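Local coordinates for protein diguanylate cyclase with PAS/PAC sensor (Marinobacter aquaeolei, PDB 3H9W) that is the N-terminal PAS sensor domain of an enzyme that probably condenses two GTP molecules into cyclic di-GMP, at residues M14-I19 against G101-I106; E38-R43 against E50-F55. All coordinates share one frame; numbering follows the deposited sequence.

Contact 1: M14-I19 against G101-I106; sequences MAFEYI and GFMFDI
F16 reaches the selenomethionine M103 with the far end of its ring: CZ lies 4.3 Å from the terminal methyl CE of M103, which comes to the ring obliquely. The phenyl group also rests on I9 of strand 5-10, the neighbouring strand of the sheet. After the corner at E17 the chain resumes as a strand, and Y18 swings its phenol toward the subunit interface, where its ring meets H87 of the second subunit. The Y18 hydroxyl is linked to the opposite segment through one water, which lies 2.9 Å from Y18 OH; this water donates to G101 O at 3.2 Å. Three residues beyond F16, I19 also touches M103. Its side chain is fully extended, with CG1 anti to the backbone N (chi1 -175°), and this carries CD1 to 4.4 Å from M103 CE. The selenomethionine methyl is thus shared by a phenyl ring and an isoleucine tip, and these direct contacts are loose and apolar; the two segments together bury 85 Å². Strand 5-10 runs between them in the sheet, so they meet through side chains while their backbones stay apart, I19 CA and F102 CA being 8.9 Å from each other. Such side-chain packing on the face covered by helix 37-42, whose W40 touches M103, belongs to the core of the PAS fold, with its five-stranded antiparallel sheet of order 2-1-5-4-3.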
HETATM    1  N   MSE A  14      -1.542 -17.953  -7.430  1.00 27.79           N
HETATM    2  CA  MSE A  14      -0.966 -16.793  -8.097  1.00 26.95           C
HETATM    3  C   MSE A  14      -2.041 -16.042  -8.871  1.00 26.81           C
HETATM    4  O   MSE A  14      -1.774 -15.440  -9.911  1.00 32.90           O
HETATM    5  CB  MSE A  14       0.163 -17.209  -9.043  1.00 27.86           C
HETATM    6  CG  MSE A  14       1.406 -17.725  -8.335  1.00 39.75           C
HETATM    7 SE   MSE A  14       2.126 -16.471  -7.041  1.00 48.17          SE
HETATM    8  CE  MSE A  14       3.271 -15.446  -8.223  1.00 42.14           C
ATOM      9  N   ALA A  15      -3.265 -16.081  -8.359  1.00 23.27           N
ATOM     10  CA  ALA A  15      -4.371 -15.393  -9.004  1.00 23.00           C
ATOM     11  C   ALA A  15      -4.762 -14.167  -8.186  1.00 28.13           C
ATOM     12  O   ALA A  15      -4.557 -14.129  -6.973  1.00 30.43           O
ATOM     13  CB  ALA A  15      -5.564 -16.330  -9.138  1.00 31.94           C
ATOM     14  N   PHE A  16      -5.319 -13.163  -8.854  1.00 25.08           N
ATOM     15  CA  PHE A  16      -5.750 -11.950  -8.175  1.00 25.51           C
ATOM     16  C   PHE A  16      -7.029 -12.215  -7.395  1.00 32.82           C
ATOM     17  O   PHE A  16      -8.015 -12.699  -7.951  1.00 32.22           O
ATOM     18  CB  PHE A  16      -6.003 -10.828  -9.186  1.00 24.24           C
ATOM     19  CG  PHE A  16      -4.779 -10.030  -9.532  1.00 24.99           C
ATOM     20  CD1 PHE A  16      -4.307  -9.046  -8.665  1.00 24.80           C
ATOM     21  CD2 PHE A  16      -4.092 -10.263 -10.719  1.00 26.89           C
ATOM     22  CE1 PHE A  16      -3.173  -8.304  -8.978  1.00 25.19           C
ATOM     23  CE2 PHE A  16      -2.955  -9.525 -11.043  1.00 28.85           C
ATOM     24  CZ  PHE A  16      -2.492  -8.545 -10.172  1.00 23.45           C
ATOM     25  N   GLU A  17      -7.004 -11.907  -6.103  1.00 30.10           N
ATOM     26  CA  GLU A  17      -8.174 -12.082  -5.246  1.00 28.41           C
ATOM     27  C   GLU A  17      -9.076 -10.884  -5.542  1.00 32.13           C
ATOM     28  O   GLU A  17     -10.303 -10.997  -5.620  1.00 28.01           O
ATOM     29  CB  GLU A  17      -7.745 -12.082  -3.779  1.00 36.57           C
ATOM     30  CG  GLU A  17      -8.683 -12.812  -2.839  1.00 51.86           C
ATOM     31  CD  GLU A  17      -8.044 -14.047  -2.228  1.00 57.50           C
ATOM     32  OE1 GLU A  17      -7.691 -14.979  -2.986  1.00 65.25           O
ATOM     33  OE2 GLU A  17      -7.885 -14.085  -0.989  1.00 62.85           O
ATOM     34  N   TYR A  18      -8.448  -9.726  -5.714  1.00 26.42           N
ATOM     35  CA  TYR A  18      -9.172  -8.511  -6.036  1.00 24.82           C
ATOM     36  C   TYR A  18      -8.186  -7.450  -6.504  1.00 26.46           C
ATOM     37  O   TYR A  18      -6.985  -7.543  -6.245  1.00 22.16           O
ATOM     38  CB  TYR A  18      -9.962  -8.000  -4.815  1.00 29.82           C
ATOM     39  CG  TYR A  18      -9.122  -7.542  -3.639  1.00 28.43           C
ATOM     40  CD1 TYR A  18      -8.470  -6.306  -3.653  1.00 32.86           C
ATOM     41  CD2 TYR A  18      -8.960  -8.354  -2.515  1.00 28.60           C
ATOM     42  CE1 TYR A  18      -7.675  -5.896  -2.579  1.00 26.96           C
ATOM     43  CE2 TYR A  18      -8.167  -7.954  -1.439  1.00 26.27           C
ATOM     44  CZ  TYR A  18      -7.528  -6.730  -1.476  1.00 26.29           C
ATOM     45  OH  TYR A  18      -6.731  -6.339  -0.421  1.00 28.62           O
ATOM     46  N   ILE A  19      -8.705  -6.470  -7.230  1.00 28.12           N
ATOM     47  CA  ILE A  19      -7.916  -5.350  -7.708  1.00 25.73           C
ATOM     48  C   ILE A  19      -8.893  -4.202  -7.907  1.00 23.91           C
ATOM     49  O   ILE A  19      -9.948  -4.373  -8.512  1.00 30.55           O
ATOM     50  CB  ILE A  19      -7.152  -5.687  -9.023  1.00 20.95           C
ATOM     51  CG1 ILE A  19      -6.245  -4.511  -9.399  1.00 22.73           C
ATOM     52  CG2 ILE A  19      -8.127  -6.015 -10.142  1.00 26.88           C
ATOM     53  CD1 ILE A  19      -5.230  -4.851 -10.479  1.00 19.77           C
ATOM     54  N   GLY A 101      -1.055  -5.265  -1.690  1.00 22.02           N
ATOM     55  CA  GLY A 101      -0.397  -3.991  -1.870  1.00 22.79           C
ATOM     56  C   GLY A 101      -1.184  -2.991  -2.671  1.00 22.80           C
ATOM     57  O   GLY A 101      -2.411  -3.069  -2.765  1.00 22.48           O
ATOM     58  N   PHE A 102      -0.463  -2.046  -3.259  1.00 15.51           N
ATOM     59  CA  PHE A 102      -1.078  -1.000  -4.061  1.00 14.99           C
ATOM     60  C   PHE A 102      -0.236  -0.714  -5.294  1.00 15.34           C
ATOM     61  O   PHE A 102       0.979  -0.884  -5.277  1.00 18.47           O
ATOM     62  CB  PHE A 102      -1.152   0.314  -3.272  1.00 17.77           C
ATOM     63  CG  PHE A 102      -2.111   0.305  -2.118  1.00 20.04           C
ATOM     64  CD1 PHE A 102      -3.464   0.513  -2.321  1.00 24.18           C
ATOM     65  CD2 PHE A 102      -1.648   0.135  -0.818  1.00 32.08           C
ATOM     66  CE1 PHE A 102      -4.353   0.557  -1.238  1.00 30.46           C
ATOM     67  CE2 PHE A 102      -2.526   0.174   0.272  1.00 29.46           C
ATOM     68  CZ  PHE A 102      -3.878   0.387   0.052  1.00 29.32           C
HETATM   69  N   MSE A 103      -0.900  -0.272  -6.355  1.00 18.35           N
HETATM   70  CA  MSE A 103      -0.222   0.146  -7.574  1.00 18.07           C
HETATM   71  C   MSE A 103      -0.493   1.639  -7.617  1.00 20.97           C
HETATM   72  O   MSE A 103      -1.616   2.080  -7.373  1.00 21.36           O
HETATM   73  CB  MSE A 103      -0.810  -0.533  -8.809  1.00 14.71           C
HETATM   74  CG  MSE A 103      -0.188  -1.873  -9.118  1.00 26.14           C
HETATM   75 SE   MSE A 103      -1.258  -2.851 -10.387  1.00 33.51          SE
HETATM   76  CE  MSE A 103      -0.858  -4.615  -9.733  1.00 22.45           C
ATOM     77  N   PHE A 104       0.545   2.412  -7.917  1.00 18.35           N
ATOM     78  CA  PHE A 104       0.441   3.866  -7.963  1.00 17.71           C
ATOM     79  C   PHE A 104       0.886   4.411  -9.310  1.00 22.60           C
ATOM     80  O   PHE A 104       1.891   3.963  -9.864  1.00 19.68           O
ATOM     81  CB  PHE A 104       1.352   4.481  -6.902  1.00 19.39           C
ATOM     82  CG  PHE A 104       1.015   4.084  -5.495  1.00 25.25           C
ATOM     83  CD1 PHE A 104       0.009   4.744  -4.797  1.00 30.08           C
ATOM     84  CD2 PHE A 104       1.716   3.061  -4.859  1.00 23.66           C
ATOM     85  CE1 PHE A 104      -0.292   4.392  -3.482  1.00 25.67           C
ATOM     86  CE2 PHE A 104       1.422   2.701  -3.544  1.00 21.80           C
ATOM     87  CZ  PHE A 104       0.416   3.369  -2.856  1.00 23.31           C
ATOM     88  N   ASP A 105       0.145   5.390  -9.819  1.00 21.75           N
ATOM     89  CA  ASP A 105       0.483   6.050 -11.075  1.00 27.53           C
ATOM     90  C   ASP A 105       1.579   7.043 -10.692  1.00 28.65           C
ATOM     91  O   ASP A 105       1.341   7.946  -9.886  1.00 22.10           O
ATOM     92  CB  ASP A 105      -0.751   6.796 -11.606  1.00 23.54           C
ATOM     93  CG  ASP A 105      -0.449   7.695 -12.790  1.00 25.71           C
ATOM     94  OD1 ASP A 105       0.713   7.755 -13.244  1.00 23.46           O
ATOM     95  OD2 ASP A 105      -1.396   8.355 -13.280  1.00 28.20           O
ATOM     96  N   ILE A 106       2.783   6.866 -11.229  1.00 27.34           N
ATOM     97  CA  ILE A 106       3.868   7.791 -10.910  1.00 17.85           C
ATOM     98  C   ILE A 106       4.318   8.567 -12.138  1.00 24.08           C
ATOM     99  O   ILE A 106       5.493   8.900 -12.292  1.00 26.68           O
ATOM    100  CB  ILE A 106       5.084   7.076 -10.283  1.00 19.31           C
ATOM    101  CG1 ILE A 106       5.600   5.972 -11.200  1.00 16.35           C
ATOM    102  CG2 ILE A 106       4.700   6.509  -8.931  1.00 22.11           C
ATOM    103  CD1 ILE A 106       6.958   5.430 -10.755  1.00 18.98           C
TER
HETATM  104  O   HOH W   1      -4.766  -4.203  -0.857  1.00 30.29           O

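Contact 2: E38-R43 against E50-F55; sequences EDWATR and EWVVNF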
ATOM      1  N   GLU A  38       0.200 -13.544 -14.361  1.00 28.68           N
ATOM      2  CA  GLU A  38       0.553 -13.622 -15.773  1.00 24.37           C
ATOM      3  C   GLU A  38       0.060 -12.380 -16.507  1.00 25.66           C
ATOM      4  O   GLU A  38       0.738 -11.857 -17.396  1.00 26.33           O
ATOM      5  CB  GLU A  38      -0.063 -14.885 -16.390  1.00 33.59           C
ATOM      6  CG  GLU A  38       0.401 -15.192 -17.807  1.00 49.80           C
ATOM      7  CD  GLU A  38      -0.154 -16.514 -18.326  1.00 57.09           C
ATOM      8  OE1 GLU A  38      -1.374 -16.595 -18.587  1.00 61.34           O
ATOM      9  OE2 GLU A  38       0.633 -17.473 -18.462  1.00 58.84           O
ATOM     10  N   ASP A  39      -1.125 -11.906 -16.135  1.00 25.35           N
ATOM     11  CA  ASP A  39      -1.698 -10.714 -16.766  1.00 28.82           C
ATOM     12  C   ASP A  39      -0.856  -9.491 -16.404  1.00 27.60           C
ATOM     13  O   ASP A  39      -0.591  -8.624 -17.238  1.00 24.11           O
ATOM     14  CB  ASP A  39      -3.139 -10.504 -16.298  1.00 26.88           C
ATOM     15  CG  ASP A  39      -4.057 -11.644 -16.707  1.00 30.65           C
ATOM     16  OD1 ASP A  39      -4.139 -11.932 -17.918  1.00 32.79           O
ATOM     17  OD2 ASP A  39      -4.702 -12.240 -15.817  1.00 29.65           O
ATOM     18  N   TRP A  40      -0.451  -9.430 -15.144  1.00 22.25           N
ATOM     19  CA  TRP A  40       0.375  -8.340 -14.637  1.00 23.15           C
ATOM     20  C   TRP A  40       1.714  -8.326 -15.374  1.00 23.18           C
ATOM     21  O   TRP A  40       2.198  -7.271 -15.792  1.00 20.34           O
ATOM     22  CB  TRP A  40       0.587  -8.548 -13.136  1.00 22.90           C
ATOM     23  CG  TRP A  40       1.642  -7.695 -12.512  1.00 22.78           C
ATOM     24  CD1 TRP A  40       1.553  -6.370 -12.190  1.00 23.89           C
ATOM     25  CD2 TRP A  40       2.944  -8.120 -12.107  1.00 21.04           C
ATOM     26  NE1 TRP A  40       2.724  -5.944 -11.606  1.00 23.19           N
ATOM     27  CE2 TRP A  40       3.597  -6.999 -11.546  1.00 25.52           C
ATOM     28  CE3 TRP A  40       3.627  -9.343 -12.165  1.00 24.58           C
ATOM     29  CZ2 TRP A  40       4.901  -7.062 -11.047  1.00 24.87           C
ATOM     30  CZ3 TRP A  40       4.927  -9.407 -11.666  1.00 29.96           C
ATOM     31  CH2 TRP A  40       5.548  -8.272 -11.117  1.00 25.16           C
ATOM     32  N   ALA A  41       2.306  -9.506 -15.534  1.00 21.36           N
ATOM     33  CA  ALA A  41       3.595  -9.645 -16.215  1.00 25.17           C
ATOM     34  C   ALA A  41       3.522  -9.315 -17.705  1.00 26.82           C
ATOM     35  O   ALA A  41       4.463  -8.760 -18.279  1.00 26.80           O
ATOM     36  CB  ALA A  41       4.128 -11.072 -16.023  1.00 24.10           C
ATOM     37  N   THR A  42       2.406  -9.662 -18.334  1.00 27.81           N
ATOM     38  CA  THR A  42       2.231  -9.402 -19.757  1.00 26.48           C
ATOM     39  C   THR A  42       2.011  -7.926 -20.069  1.00 27.43           C
ATOM     40  O   THR A  42       2.561  -7.400 -21.032  1.00 26.21           O
ATOM     41  CB  THR A  42       1.050 -10.223 -20.312  1.00 32.56           C
ATOM     42  OG1 THR A  42       1.388 -11.616 -20.275  1.00 26.62           O
ATOM     43  CG2 THR A  42       0.729  -9.818 -21.746  1.00 33.31           C
ATOM     44  N   ARG A  43       1.211  -7.263 -19.242  1.00 26.57           N
ATOM     45  CA  ARG A  43       0.885  -5.852 -19.438  1.00 22.19           C
ATOM     46  C   ARG A  43       1.980  -4.953 -18.878  1.00 26.23           C
ATOM     47  O   ARG A  43       1.743  -4.107 -18.012  1.00 23.22           O
ATOM     48  CB  ARG A  43      -0.457  -5.570 -18.769  1.00 21.02           C
ATOM     49  CG  ARG A  43      -1.557  -6.418 -19.383  1.00 19.82           C
ATOM     50  CD  ARG A  43      -2.842  -6.432 -18.570  1.00 27.08           C
ATOM     51  NE  ARG A  43      -3.809  -7.334 -19.194  1.00 25.08           N
ATOM     52  CZ  ARG A  43      -5.026  -7.576 -18.723  1.00 30.69           C
ATOM     53  NH1 ARG A  43      -5.444  -6.982 -17.611  1.00 22.90           N
ATOM     54  NH2 ARG A  43      -5.826  -8.414 -19.371  1.00 35.27           N
ATOM     55  N   GLU A  50      11.911  -7.728 -18.298  1.00 33.89           N
ATOM     56  CA  GLU A  50      13.252  -8.310 -18.208  1.00 42.37           C
ATOM     57  C   GLU A  50      13.856  -8.360 -16.805  1.00 47.50           C
ATOM     58  O   GLU A  50      14.876  -9.022 -16.594  1.00 50.45           O
ATOM     59  CB  GLU A  50      14.214  -7.553 -19.135  1.00 41.49           C
ATOM     60  CG  GLU A  50      14.242  -8.066 -20.575  1.00 46.44           C
ATOM     61  CD  GLU A  50      15.056  -7.184 -21.519  1.00 47.39           C
ATOM     62  OE1 GLU A  50      16.132  -6.689 -21.118  1.00 40.62           O
ATOM     63  OE2 GLU A  50      14.623  -7.000 -22.676  1.00 54.96           O
ATOM     64  N   TRP A  51      13.240  -7.679 -15.840  1.00 40.64           N
ATOM     65  CA  TRP A  51      13.793  -7.681 -14.490  1.00 30.00           C
ATOM     66  C   TRP A  51      12.766  -7.666 -13.366  1.00 24.39           C
ATOM     67  O   TRP A  51      12.986  -8.262 -12.313  1.00 19.80           O
ATOM     68  CB  TRP A  51      14.741  -6.489 -14.316  1.00 31.27           C
ATOM     69  CG  TRP A  51      14.063  -5.151 -14.219  1.00 20.74           C
ATOM     70  CD1 TRP A  51      13.783  -4.284 -15.242  1.00 19.91           C
ATOM     71  CD2 TRP A  51      13.587  -4.523 -13.021  1.00 20.91           C
ATOM     72  NE1 TRP A  51      13.167  -3.150 -14.749  1.00 23.36           N
ATOM     73  CE2 TRP A  51      13.036  -3.273 -13.389  1.00 24.91           C
ATOM     74  CE3 TRP A  51      13.576  -4.895 -11.670  1.00 18.94           C
ATOM     75  CZ2 TRP A  51      12.475  -2.396 -12.454  1.00 19.97           C
ATOM     76  CZ3 TRP A  51      13.018  -4.021 -10.738  1.00 19.85           C
ATOM     77  CH2 TRP A  51      12.476  -2.783 -11.138  1.00 21.70           C
ATOM     78  N   VAL A  52      11.649  -6.986 -13.593  1.00 22.27           N
ATOM     79  CA  VAL A  52      10.606  -6.869 -12.575  1.00 21.94           C
ATOM     80  C   VAL A  52      10.032  -8.210 -12.121  1.00 22.19           C
ATOM     81  O   VAL A  52       9.888  -8.461 -10.925  1.00 23.35           O
ATOM     82  CB  VAL A  52       9.452  -5.974 -13.074  1.00 21.22           C
ATOM     83  CG1 VAL A  52       8.308  -5.975 -12.057  1.00 20.60           C
ATOM     84  CG2 VAL A  52       9.960  -4.550 -13.292  1.00 13.62           C
ATOM     85  N   VAL A  53       9.701  -9.069 -13.074  1.00 24.35           N
ATOM     86  CA  VAL A  53       9.144 -10.367 -12.738  1.00 20.76           C
ATOM     87  C   VAL A  53      10.097 -11.170 -11.853  1.00 20.71           C
ATOM     88  O   VAL A  53       9.705 -11.657 -10.792  1.00 24.87           O
ATOM     89  CB  VAL A  53       8.810 -11.160 -14.022  1.00 30.59           C
ATOM     90  CG1 VAL A  53       8.163 -12.492 -13.665  1.00 38.81           C
ATOM     91  CG2 VAL A  53       7.878 -10.339 -14.900  1.00 28.92           C
ATOM     92  N   ASN A  54      11.353 -11.296 -12.270  1.00 22.63           N
ATOM     93  CA  ASN A  54      12.328 -12.053 -11.484  1.00 24.84           C
ATOM     94  C   ASN A  54      12.561 -11.450 -10.102  1.00 26.49           C
ATOM     95  O   ASN A  54      12.669 -12.172  -9.111  1.00 24.06           O
ATOM     96  CB  ASN A  54      13.667 -12.147 -12.226  1.00 33.47           C
ATOM     97  CG  ASN A  54      13.567 -12.948 -13.509  1.00 47.52           C
ATOM     98  OD1 ASN A  54      12.882 -13.974 -13.561  1.00 45.63           O
ATOM     99  ND2 ASN A  54      14.262 -12.493 -14.549  1.00 49.82           N
ATOM    100  N   PHE A  55      12.648 -10.127 -10.043  1.00 24.16           N
ATOM    101  CA  PHE A  55      12.858  -9.443  -8.777  1.00 22.80           C
ATOM    102  C   PHE A  55      11.686  -9.727  -7.831  1.00 23.92           C
ATOM    103  O   PHE A  55      11.881 -10.201  -6.713  1.00 27.56           O
ATOM    104  CB  PHE A  55      13.004  -7.930  -9.014  1.00 22.47           C
ATOM    105  CG  PHE A  55      13.078  -7.123  -7.748  1.00 21.22           C
ATOM    106  CD1 PHE A  55      14.194  -7.195  -6.919  1.00 25.84           C
ATOM    107  CD2 PHE A  55      12.006  -6.338  -7.354  1.00 21.63           C
ATOM    108  CE1 PHE A  55      14.233  -6.503  -5.710  1.00 29.37           C
ATOM    109  CE2 PHE A  55      12.033  -5.642  -6.148  1.00 25.30           C
ATOM    110  CZ  PHE A  55      13.145  -5.725  -5.327  1.00 25.62           C
TER
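With its CG anti to the backbone N (chi1 167°), W40 sends its indole out from helix 37-42 toward helix 46-61, and V52 puts its CG1 methyl in the matching anti position (chi1 174°) to receive it. The benzo end of the indole does the touching: CZ2 and CH2 of W40 both lie 3.7 Å from CG1 of V52, and the methyl approaches the ring system obliquely. One residue further along, V53 turns its CG2, the branch beside its own backbone N, to the A41 methyl, with A41 CB and V53 CG2 4.0 Å apart. The rim of the indole also passes V53 at longer range, W40 CZ3 standing 4.5 Å from V53 CG2. These two helices are the last two of the three between strands 15-19 and 66-73 of the PAS fold; the axes of 38-42 and 50-55 run nearly antiparallel, at 153°, and approach to 10.7 Å. W40 spans this gap to V52, while A41 meets V53 directly. At the other end of the ring system, W40 NE1 is hydrogen-bonded to Y70 OH on strand 66-73, which should restrict the rotation of the indole, and V52 packs on the same tyrosine. Within helix 37-42, E38 O takes two bonds from T42, from the backbone N and from OG1 (3.0 Å), reaching it from opposite faces of the carbonyl plane. A41 O, near the end of that helix, accepts a bond from the side-chain amide of Q49.

In the fold
W40 joins the two contacts, whose centres lie 13 Å apart. Its CD1 is 3.9 Å from the M103 methyl CE, the atom on which contact 1 converges, and its CB is 4.2 Å from F16 CE2. The pyrrole carbon CD1 thus packs on M103 and the CB on F16, while the benzo side of the same residue serves contact 2. Along the chain, residues 38-43 and 50-55 both fall between 14-19 and 101-106, the helical pair belonging to the helical connection between strands 15-19 and 66-73. The centre of contact 1 lies about 5 Å from the centre of the chain and that of contact 2 about 8 Å, the latter contact partly buried and untouched by the second subunit.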